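Intracellular growth locus, subunit C (Francisella tularensis subsp. tularensis, PDB 2QWU) is a pathogenicity-island protein probably needed for growth inside host cells, likely as an Hcp-like component of a type VI secretion system. Local coordinates at residues G123-N126 with K127-Y131; V20-D23 with P24-I28; E5-R9 with Q10-S14; P162-L165 with M166-K170. The protein carries 2 engineered substitutions. All coordinates share one frame; numbering follows the deposited sequence.

Interaction 1 (G123-N126 with K127-Y131); sequences GNSN and KKQEY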
loop_
_atom_site.group_PDB
_atom_site.type_symbol
_atom_site.label_atom_id
_atom_site.label_comp_id
_atom_site.label_asym_id
_atom_site.label_seq_id
_atom_site.Cartn_x
_atom_site.Cartn_y
_atom_site.Cartn_z
ATOM N N GLY A 123 0.564 -7.320 -4.372
ATOM C CA GLY A 123 1.038 -7.684 -5.696
ATOM C C GLY A 123 2.115 -6.703 -6.144
ATOM O O GLY A 123 2.758 -6.067 -5.314
ATOM N N ASN A 124 2.311 -6.566 -7.452
ATOM C CA ASN A 124 3.327 -5.664 -7.983
ATOM C C ASN A 124 2.875 -4.220 -7.846
ATOM O O ASN A 124 1.761 -3.858 -8.263
ATOM C CB ASN A 124 3.546 -5.935 -9.470
ATOM C CG ASN A 124 4.055 -7.340 -9.709
ATOM O OD1 ASN A 124 5.069 -7.750 -9.092
ATOM N ND2 ASN A 124 3.372 -8.084 -10.571
ATOM N N SER A 125 3.743 -3.400 -7.277
ATOM C CA SER A 125 3.410 -1.979 -7.192
ATOM C C SER A 125 3.862 -1.249 -8.458
ATOM O O SER A 125 4.713 -1.732 -9.232
ATOM C CB SER A 125 4.042 -1.358 -5.919
ATOM O OG SER A 125 5.420 -1.593 -5.786
ATOM N N ASN A 126 3.268 -0.093 -8.693
ATOM C CA ASN A 126 3.612 0.725 -9.873
ATOM C C ASN A 126 5.016 1.306 -9.802
ATOM O O ASN A 126 5.568 1.566 -8.735
ATOM C CB ASN A 126 2.571 1.841 -10.103
ATOM C CG ASN A 126 2.511 2.855 -8.943
ATOM O OD1 ASN A 126 2.392 2.487 -7.786
ATOM N ND2 ASN A 126 2.580 4.134 -9.281
ATOM N N LYS A 127 5.610 1.504 -10.965
ATOM C CA LYS A 127 6.990 1.995 -11.001
ATOM C C LYS A 127 7.090 3.510 -11.006
ATOM O O LYS A 127 8.113 4.036 -10.616
ATOM C CB LYS A 127 7.703 1.418 -12.235
ATOM C CG LYS A 127 7.801 -0.130 -12.165
ATOM C CD LYS A 127 8.507 -0.778 -13.374
ATOM C CE LYS A 127 8.444 -2.314 -13.316
ATOM N NZ LYS A 127 8.692 -2.846 -11.946
ATOM N N LYS A 128 6.056 4.204 -11.454
ATOM C CA LYS A 128 6.146 5.656 -11.505
ATOM C C LYS A 128 5.262 6.239 -10.401
ATOM O O LYS A 128 4.129 6.595 -10.644
ATOM C CB LYS A 128 5.721 6.128 -12.898
ATOM C CG LYS A 128 6.716 5.622 -13.980
ATOM C CD LYS A 128 6.359 6.199 -15.365
ATOM C CE LYS A 128 7.441 5.947 -16.392
ATOM N NZ LYS A 128 7.479 4.490 -16.744
ATOM N N GLN A 129 5.817 6.330 -9.193
ATOM C CA GLN A 129 5.081 6.786 -8.012
ATOM C C GLN A 129 5.261 8.282 -7.674
ATOM O O GLN A 129 4.315 8.929 -7.272
ATOM C CB GLN A 129 5.571 5.969 -6.842
ATOM C CG GLN A 129 5.358 4.464 -7.042
ATOM C CD GLN A 129 5.824 3.687 -5.825
ATOM O OE1 GLN A 129 6.362 4.267 -4.867
ATOM N NE2 GLN A 129 5.618 2.390 -5.838
ATOM N N GLU A 130 6.464 8.815 -7.849
ATOM C CA GLU A 130 6.718 10.201 -7.507
ATOM C C GLU A 130 7.586 10.852 -8.594
ATOM O O GLU A 130 8.546 10.207 -9.092
ATOM C CB GLU A 130 7.478 10.229 -6.175
ATOM C CG GLU A 130 7.903 11.572 -5.686
ATOM C CD GLU A 130 8.615 11.474 -4.324
ATOM O OE1 GLU A 130 9.702 10.876 -4.233
ATOM O OE2 GLU A 130 8.077 12.040 -3.337
ATOM N N TYR A 131 7.221 12.077 -8.963
ATOM C CA TYR A 131 7.994 12.832 -9.966
ATOM C C TYR A 131 9.201 13.467 -9.234
ATOM O O TYR A 131 9.065 14.326 -8.366
ATOM C CB TYR A 131 7.100 13.882 -10.663
ATOM C CG TYR A 131 7.771 14.512 -11.859
ATOM C CD1 TYR A 131 8.136 13.722 -12.941
ATOM C CD2 TYR A 131 7.991 15.883 -11.920
ATOM C CE1 TYR A 131 8.710 14.283 -14.098
ATOM C CE2 TYR A 131 8.573 16.478 -13.077
ATOM C CZ TYR A 131 8.914 15.651 -14.149
ATOM O OH TYR A 131 9.478 16.148 -15.305
#
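The side-chain amide of Q129 folds back over the turn, and its NE2 gives a hydrogen bond to the main-chain O of N126 at 3.0 Å. NE2 lies in the carbonyl plane of N126, but the N-H...O angle is a modest 140° and the oxygen is tilted out of the Q129 amide plane. Beside this bond the two side chains touch: CG of Q129 sits 3.6 Å from both OD1 and ND2 of N126, with the two amide planes 31° apart. N126 reaches this place because its CG stands between the backbone N and the carbonyl carbon (chi1 63°). ND2 then comes 3.2 Å from O of K128. S125 flanks the tip of the glutamine, OG 4.0 Å from NE2, while the K127 side chain leads away from the contact. The turn carries the chain from strand 120-122 to strand 130-131, where Q129 and E130 both face G138 in a classic beta bulge. Further out, both amides are gripped at each end. OD1 of N126 accepts from F37 N, and its ND2 bonds to D56 OD1 and R35 O; Q129 OE1 takes M140 N, and NE2 also bonds to I141 O. S125 OG bonds to L143 N, tying the turn to the same 140-143 loop.

Interaction 2 (V20-D23 with P24-I28); sequences VRTD and PTACI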
loop_
_atom_site.group_PDB
_atom_site.type_symbol
_atom_site.label_atom_id
_atom_site.label_comp_id
_atom_site.label_asym_id
_atom_site.label_seq_id
_atom_site.Cartn_x
_atom_site.Cartn_y
_atom_site.Cartn_z
ATOM N N VAL A 20 5.018 7.159 4.049
ATOM C CA VAL A 20 4.572 7.627 2.743
ATOM C C VAL A 20 3.093 7.920 2.849
ATOM O O VAL A 20 2.318 7.200 3.513
ATOM C CB VAL A 20 4.790 6.594 1.585
ATOM C CG1 VAL A 20 4.023 7.091 0.333
ATOM C CG2 VAL A 20 6.297 6.454 1.250
ATOM N N ARG A 21 2.663 8.964 2.176
ATOM C CA ARG A 21 1.275 9.310 2.208
ATOM C C ARG A 21 0.938 10.018 0.913
ATOM O O ARG A 21 1.706 10.897 0.453
ATOM C CB ARG A 21 1.039 10.224 3.382
ATOM C CG ARG A 21 -0.267 10.974 3.385
ATOM C CD ARG A 21 0.026 12.266 4.076
ATOM N NE ARG A 21 0.615 11.981 5.373
ATOM C CZ ARG A 21 -0.083 11.999 6.499
ATOM N NH1 ARG A 21 -1.379 12.302 6.452
ATOM N NH2 ARG A 21 0.497 11.683 7.652
ATOM N N THR A 22 -0.188 9.645 0.327
ATOM C CA THR A 22 -0.632 10.261 -0.903
ATOM C C THR A 22 -2.059 10.743 -0.680
ATOM O O THR A 22 -2.671 10.455 0.358
ATOM C CB THR A 22 -0.677 9.221 -2.091
ATOM O OG1 THR A 22 -1.822 8.357 -1.941
ATOM C CG2 THR A 22 0.594 8.362 -2.088
ATOM N N ASP A 23 -2.594 11.488 -1.643
ATOM C CA ASP A 23 -4.008 11.883 -1.573
ATOM C C ASP A 23 -4.850 10.570 -1.712
ATOM O O ASP A 23 -4.440 9.635 -2.396
ATOM C CB ASP A 23 -4.312 12.842 -2.713
ATOM C CG ASP A 23 -3.795 14.239 -2.436
ATOM O OD1 ASP A 23 -3.475 14.530 -1.244
ATOM O OD2 ASP A 23 -3.710 15.051 -3.398
ATOM N N PRO A 24 -6.027 10.476 -1.049
ATOM C CA PRO A 24 -6.831 9.236 -1.146
ATOM C C PRO A 24 -7.162 8.743 -2.557
ATOM O O PRO A 24 -7.169 7.544 -2.777
ATOM C CB PRO A 24 -8.103 9.559 -0.360
ATOM C CG PRO A 24 -7.647 10.620 0.580
ATOM C CD PRO A 24 -6.723 11.496 -0.247
ATOM N N THR A 25 -7.419 9.643 -3.510
ATOM C CA THR A 25 -7.715 9.161 -4.860
ATOM C C THR A 25 -6.565 9.511 -5.805
ATOM O O THR A 25 -6.766 9.672 -7.005
ATOM C CB THR A 25 -9.025 9.748 -5.406
ATOM O OG1 THR A 25 -8.927 11.172 -5.408
ATOM C CG2 THR A 25 -10.215 9.278 -4.564
ATOM N N ALA A 26 -5.344 9.589 -5.281
ATOM C CA ALA A 26 -4.203 9.912 -6.129
ATOM C C ALA A 26 -4.014 8.904 -7.278
ATOM O O ALA A 26 -3.460 9.271 -8.326
ATOM C CB ALA A 26 -2.921 9.972 -5.302
ATOM N N CYS A 27 -4.470 7.658 -7.065
ATOM C CA CYS A 27 -4.321 6.583 -8.067
ATOM C C CYS A 27 -5.136 6.822 -9.353
ATOM O O CYS A 27 -4.930 6.122 -10.351
ATOM C CB CYS A 27 -4.699 5.208 -7.432
ATOM S SG CYS A 27 -6.410 5.036 -6.874
ATOM N N ILE A 28 -6.086 7.764 -9.330
ATOM C CA ILE A 28 -6.836 8.049 -10.521
ATOM C C ILE A 28 -6.731 9.511 -10.902
ATOM O O ILE A 28 -6.224 10.355 -10.152
ATOM C CB ILE A 28 -8.343 7.647 -10.384
ATOM C CG1 ILE A 28 -9.033 8.508 -9.303
ATOM C CG2 ILE A 28 -8.428 6.142 -10.148
ATOM C CD1 ILE A 28 -10.596 8.329 -9.188
#
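Around the main-chain O of D23 two hydrogen bonds meet. A26 N donates to it across the turn at 3.0 Å, with a fairly straight N-H...O angle of 159°. T22 OG1 donates to the same oxygen at 2.9 Å. The two donors come from opposite faces of the carbonyl plane, so the peptide oxygen is clamped between a side chain before it and a backbone N-H after it. The threonine hydroxyl gets there because OG1 stands between its own backbone N and carbonyl carbon (chi1 75°). A third bond, from I28 N to T25 O at 3.1 Å, closes the next turn.

The van der Waals contacts belong to the methyl group of A26, which points back at T22 and D23. CB of A26 lies 3.3 Å from O of D23. It also rests against T22 OG1 at 3.9 Å, whereas the D23 carboxylate leads away from the bend. A26 also touches R35, and T22 touches C34. P24, with phi -53°, suits the second position of its turn. Together these are two overlapping type I beta turns, D23-A26 and T25-I28, that take the chain out of strand 18-21 of the large antiparallel sheet.

Interaction 3 (E5-R9 with Q10-S14); sequences EMITR and QQVTS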
loop_
_atom_site.group_PDB
_atom_site.type_symbol
_atom_site.label_atom_id
_atom_site.label_comp_id
_atom_site.label_asym_id
_atom_site.label_seq_id
_atom_site.Cartn_x
_atom_site.Cartn_y
_atom_site.Cartn_z
ATOM N N GLU A 5 11.086 15.383 -1.511
ATOM C CA GLU A 5 11.061 13.934 -1.588
ATOM C C GLU A 5 10.312 13.320 -0.387
ATOM O O GLU A 5 10.612 13.629 0.783
ATOM C CB GLU A 5 12.513 13.460 -1.538
ATOM C CG GLU A 5 13.109 13.779 -0.155
ATOM C CD GLU A 5 14.522 14.297 -0.145
ATOM O OE1 GLU A 5 15.441 13.469 -0.154
ATOM O OE2 GLU A 5 14.734 15.529 -0.097
HETATM N N MSE A 6 9.380 12.417 -0.662
HETATM C CA MSE A 6 8.672 11.756 0.416
HETATM C C MSE A 6 9.627 10.975 1.339
HETATM O O MSE A 6 9.485 10.992 2.567
HETATM C CB MSE A 6 7.609 10.842 -0.171
HETATM C CG MSE A 6 6.695 10.147 0.854
HETATM SE SE MSE A 6 5.411 11.249 1.492
HETATM C CE MSE A 6 4.646 11.722 0.224
ATOM N N ILE A 7 10.594 10.272 0.776
ATOM C CA ILE A 7 11.559 9.558 1.613
ATOM C C ILE A 7 12.933 10.201 1.450
ATOM O O ILE A 7 13.484 10.243 0.330
ATOM C CB ILE A 7 11.630 8.114 1.226
ATOM C CG1 ILE A 7 10.219 7.484 1.371
ATOM C CG2 ILE A 7 12.643 7.396 2.133
ATOM C CD1 ILE A 7 10.133 6.080 0.764
ATOM N N THR A 8 13.496 10.703 2.554
ATOM C CA THR A 8 14.797 11.386 2.503
ATOM C C THR A 8 15.978 10.425 2.701
ATOM O O THR A 8 15.862 9.423 3.403
ATOM C CB THR A 8 14.898 12.519 3.628
ATOM O OG1 THR A 8 14.863 11.894 4.931
ATOM C CG2 THR A 8 13.727 13.500 3.507
ATOM N N ARG A 9 17.123 10.751 2.099
ATOM C CA ARG A 9 18.312 9.918 2.257
ATOM C C ARG A 9 18.669 9.777 3.748
ATOM O O ARG A 9 19.072 8.702 4.196
ATOM C CB ARG A 9 19.474 10.517 1.476
ATOM C CG ARG A 9 20.782 9.760 1.669
ATOM C CD ARG A 9 20.635 8.267 1.401
ATOM N NE ARG A 9 20.110 8.000 0.061
ATOM C CZ ARG A 9 19.910 6.781 -0.427
ATOM N NH1 ARG A 9 20.191 5.713 0.320
ATOM N NH2 ARG A 9 19.436 6.637 -1.661
ATOM N N GLN A 10 18.519 10.861 4.511
ATOM C CA GLN A 10 18.767 10.827 5.960
ATOM C C GLN A 10 17.913 9.752 6.661
ATOM O O GLN A 10 18.421 9.001 7.488
ATOM C CB GLN A 10 18.462 12.200 6.572
ATOM C CG GLN A 10 18.356 12.193 8.122
ATOM C CD GLN A 10 19.701 12.006 8.825
ATOM O OE1 GLN A 10 20.764 12.378 8.289
ATOM N NE2 GLN A 10 19.663 11.458 10.043
ATOM N N GLN A 11 16.612 9.674 6.367
ATOM C CA GLN A 11 15.791 8.630 6.973
ATOM C C GLN A 11 16.324 7.228 6.666
ATOM O O GLN A 11 16.354 6.357 7.531
ATOM C CB GLN A 11 14.352 8.671 6.435
ATOM C CG GLN A 11 13.447 9.680 7.111
ATOM C CD GLN A 11 12.162 9.841 6.369
ATOM O OE1 GLN A 11 11.083 9.404 6.830
ATOM N NE2 GLN A 11 12.247 10.469 5.199
ATOM N N VAL A 12 16.700 7.004 5.407
ATOM C CA VAL A 12 17.177 5.696 4.981
ATOM C C VAL A 12 18.535 5.363 5.611
ATOM O O VAL A 12 18.775 4.242 6.035
ATOM C CB VAL A 12 17.316 5.631 3.416
ATOM C CG1 VAL A 12 17.761 4.201 2.961
ATOM C CG2 VAL A 12 16.010 5.993 2.784
ATOM N N THR A 13 19.435 6.330 5.661
ATOM C CA THR A 13 20.742 6.049 6.234
ATOM C C THR A 13 20.656 5.811 7.753
ATOM O O THR A 13 21.287 4.899 8.288
ATOM C CB THR A 13 21.705 7.209 5.968
ATOM O OG1 THR A 13 21.946 7.302 4.548
ATOM C CG2 THR A 13 23.053 6.977 6.736
ATOM N N SER A 14 19.821 6.593 8.433
ATOM C CA SER A 14 19.724 6.512 9.891
ATOM C C SER A 14 18.835 5.405 10.499
ATOM O O SER A 14 18.951 5.103 11.700
ATOM C CB SER A 14 19.284 7.895 10.417
ATOM O OG SER A 14 17.951 8.207 9.994
#
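The guanidinium group of R9 is met obliquely by V12, whose CG1 lies 3.9 Å from NH1. Bends at chi2 and chi3 (52° and 56°) curl the arginine back along the first turn of the helix, and its CD passes 3.5 Å from OG1 of T13, the two side chains crossing at about a right angle. Q11 and T8 cross in the same way, with the aliphatic CG of Q11 3.4 Å from T8 OG1.

T8 is the N-cap. Its OG1 accepts from Q11 N at 3.2 Å, a capping bond to an N-H of the first turn. Behind the cap the helical bonds set in: V12 N to T8 O, then T13 N to R9 O at 2.8 Å. T13 OG1 adds a weak bond to that same R9 oxygen. S14, at the helix end, reaches back to Q10 O with both its N and its OG, from opposite faces of the carbonyl plane; S14 OG is 2.7 Å from Q10 O.

I7 CG2 touches V12 CG2 at 3.7 Å, a hydrophobic staple across the cap. I7, just before the helix, packs on I18 and V20 of strand 18-21 and on I141, while R9 NH2, at the helix start, makes a weak hydrogen bond to O of K200, where strand 200-204 begins.

Interaction 4 (P162-L165 with M166-K170); sequences PTEL and MGVSK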
loop_
_atom_site.group_PDB
_atom_site.type_symbol
_atom_site.label_atom_id
_atom_site.label_comp_id
_atom_site.label_asym_id
_atom_site.label_seq_id
_atom_site.Cartn_x
_atom_site.Cartn_y
_atom_site.Cartn_z
ATOM N N PRO A 162 -16.541 2.880 4.212
ATOM C CA PRO A 162 -16.967 3.260 2.870
ATOM C C PRO A 162 -16.811 4.774 2.711
ATOM O O PRO A 162 -16.834 5.525 3.695
ATOM C CB PRO A 162 -18.437 2.798 2.831
ATOM C CG PRO A 162 -18.868 2.895 4.268
ATOM C CD PRO A 162 -17.667 2.333 4.993
ATOM N N THR A 163 -16.585 5.216 1.488
ATOM C CA THR A 163 -16.478 6.647 1.198
ATOM C C THR A 163 -17.275 6.936 -0.084
ATOM O O THR A 163 -17.686 6.013 -0.797
ATOM C CB THR A 163 -15.010 7.109 0.922
ATOM O OG1 THR A 163 -14.662 6.796 -0.438
ATOM C CG2 THR A 163 -14.049 6.478 1.907
ATOM N N GLU A 164 -17.506 8.212 -0.360
ATOM C CA GLU A 164 -18.180 8.615 -1.579
ATOM C C GLU A 164 -17.144 9.192 -2.541
ATOM O O GLU A 164 -17.509 9.842 -3.512
ATOM C CB GLU A 164 -19.252 9.700 -1.280
ATOM C CG GLU A 164 -20.418 9.186 -0.435
ATOM C CD GLU A 164 -21.056 7.941 -1.020
ATOM O OE1 GLU A 164 -21.316 7.906 -2.252
ATOM O OE2 GLU A 164 -21.300 6.986 -0.265
ATOM N N LEU A 165 -15.855 8.965 -2.279
ATOM C CA LEU A 165 -14.820 9.528 -3.135
ATOM C C LEU A 165 -14.861 9.174 -4.620
ATOM O O LEU A 165 -14.393 9.958 -5.452
ATOM C CB LEU A 165 -13.445 9.172 -2.588
ATOM C CG LEU A 165 -13.090 9.842 -1.278
ATOM C CD1 LEU A 165 -11.830 9.231 -0.726
ATOM C CD2 LEU A 165 -12.886 11.343 -1.525
HETATM N N MSE A 166 -15.334 7.979 -4.941
HETATM C CA MSE A 166 -15.455 7.551 -6.337
HETATM C C MSE A 166 -16.948 7.317 -6.619
HETATM O O MSE A 166 -17.335 6.554 -7.502
HETATM C CB MSE A 166 -14.658 6.265 -6.575
HETATM C CG MSE A 166 -13.139 6.430 -6.507
HETATM SE SE MSE A 166 -12.166 4.879 -6.987
HETATM C CE MSE A 166 -13.255 3.871 -7.259
ATOM N N GLY A 167 -17.795 7.979 -5.860
ATOM C CA GLY A 167 -19.222 7.743 -6.044
ATOM C C GLY A 167 -19.617 6.280 -5.870
ATOM O O GLY A 167 -18.954 5.483 -5.177
ATOM N N VAL A 168 -20.725 5.904 -6.487
ATOM C CA VAL A 168 -21.167 4.528 -6.431
ATOM C C VAL A 168 -21.134 4.037 -7.850
ATOM O O VAL A 168 -21.759 4.642 -8.723
ATOM C CB VAL A 168 -22.591 4.438 -5.838
ATOM C CG1 VAL A 168 -23.063 3.005 -5.781
ATOM C CG2 VAL A 168 -22.571 5.071 -4.442
ATOM N N SER A 169 -20.398 2.957 -8.098
ATOM C CA SER A 169 -20.272 2.427 -9.440
ATOM C C SER A 169 -21.604 1.892 -9.901
ATOM O O SER A 169 -22.520 1.649 -9.084
ATOM C CB SER A 169 -19.231 1.293 -9.522
ATOM O OG SER A 169 -19.669 0.155 -8.811
ATOM N N LYS A 170 -21.719 1.680 -11.207
ATOM C CA LYS A 170 -23.001 1.186 -11.724
ATOM C C LYS A 170 -23.341 -0.174 -11.142
ATOM O O LYS A 170 -24.517 -0.555 -11.142
ATOM C CB LYS A 170 -23.017 1.142 -13.279
ATOM C CG LYS A 170 -22.770 2.483 -13.957
ATOM C CD LYS A 170 -23.550 3.680 -13.343
ATOM C CE LYS A 170 -23.302 4.976 -14.122
ATOM N NZ LYS A 170 -24.305 6.071 -13.924
HETATM O O HOH W 1 -16.797 5.759 -3.469
#
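E164 and V168 lie side by side and point the same way, with E164 OE1 3.8 Å from V168 CG2; E164 opens a type I beta turn that ends at G167, and V168 follows it directly. The turn belongs to the connection between strands 157-162 and 173-184, antiparallel neighbours in the large sheet. A bend at chi2 (-53°) folds the glutamate back on itself, so that its carboxylate runs beside the valine methyl; its other oxygen, OE2, forms a salt bridge with R174.

L165 and M166, at the two corners of the turn, direct their side chains outward. L165 reaches P24 and T25, and M166 lies against Y175. The turn is closed by G167 N bonding to O of E164 at 3.0 Å, the donor standing well above the carbonyl plane. G167 has a positive phi (57°), a conformation that favours glycine.

Overlapping the start of the beta turn is an ST turn: T163 OG1 accepts from L165 N at 3.1 Å, and the same hydroxyl bonds to O of Y175. Inside the bend one water bridges three backbone atoms, donating to T163 O and G167 O at 2.8 Å each and accepting from M166 N at 3.0 Å.

How the interactions relate
Interactions 1, 2 and 3 form a connected patch, and interaction 4 joins it through interaction 2. Interaction 3 meets interaction 1 where E130 OE2 probably accepts a hydrogen bond from M6 N at 3.0 Å. It meets interaction 2 where V20 CG2 packs on M6 CG at 3.7 Å and on I7. Interactions 1 and 2 do not touch, their nearest atoms being about 6 Å apart, but R35 contacts residues of both. On the far side, P24 CB lies 3.8 Å from L165 CD1, so the turns of 23-28 pack against the hairpin connection of 162-170. Interactions 3 and 4 lie on opposite sides of the chain's centre, their own centres about 35 Å apart.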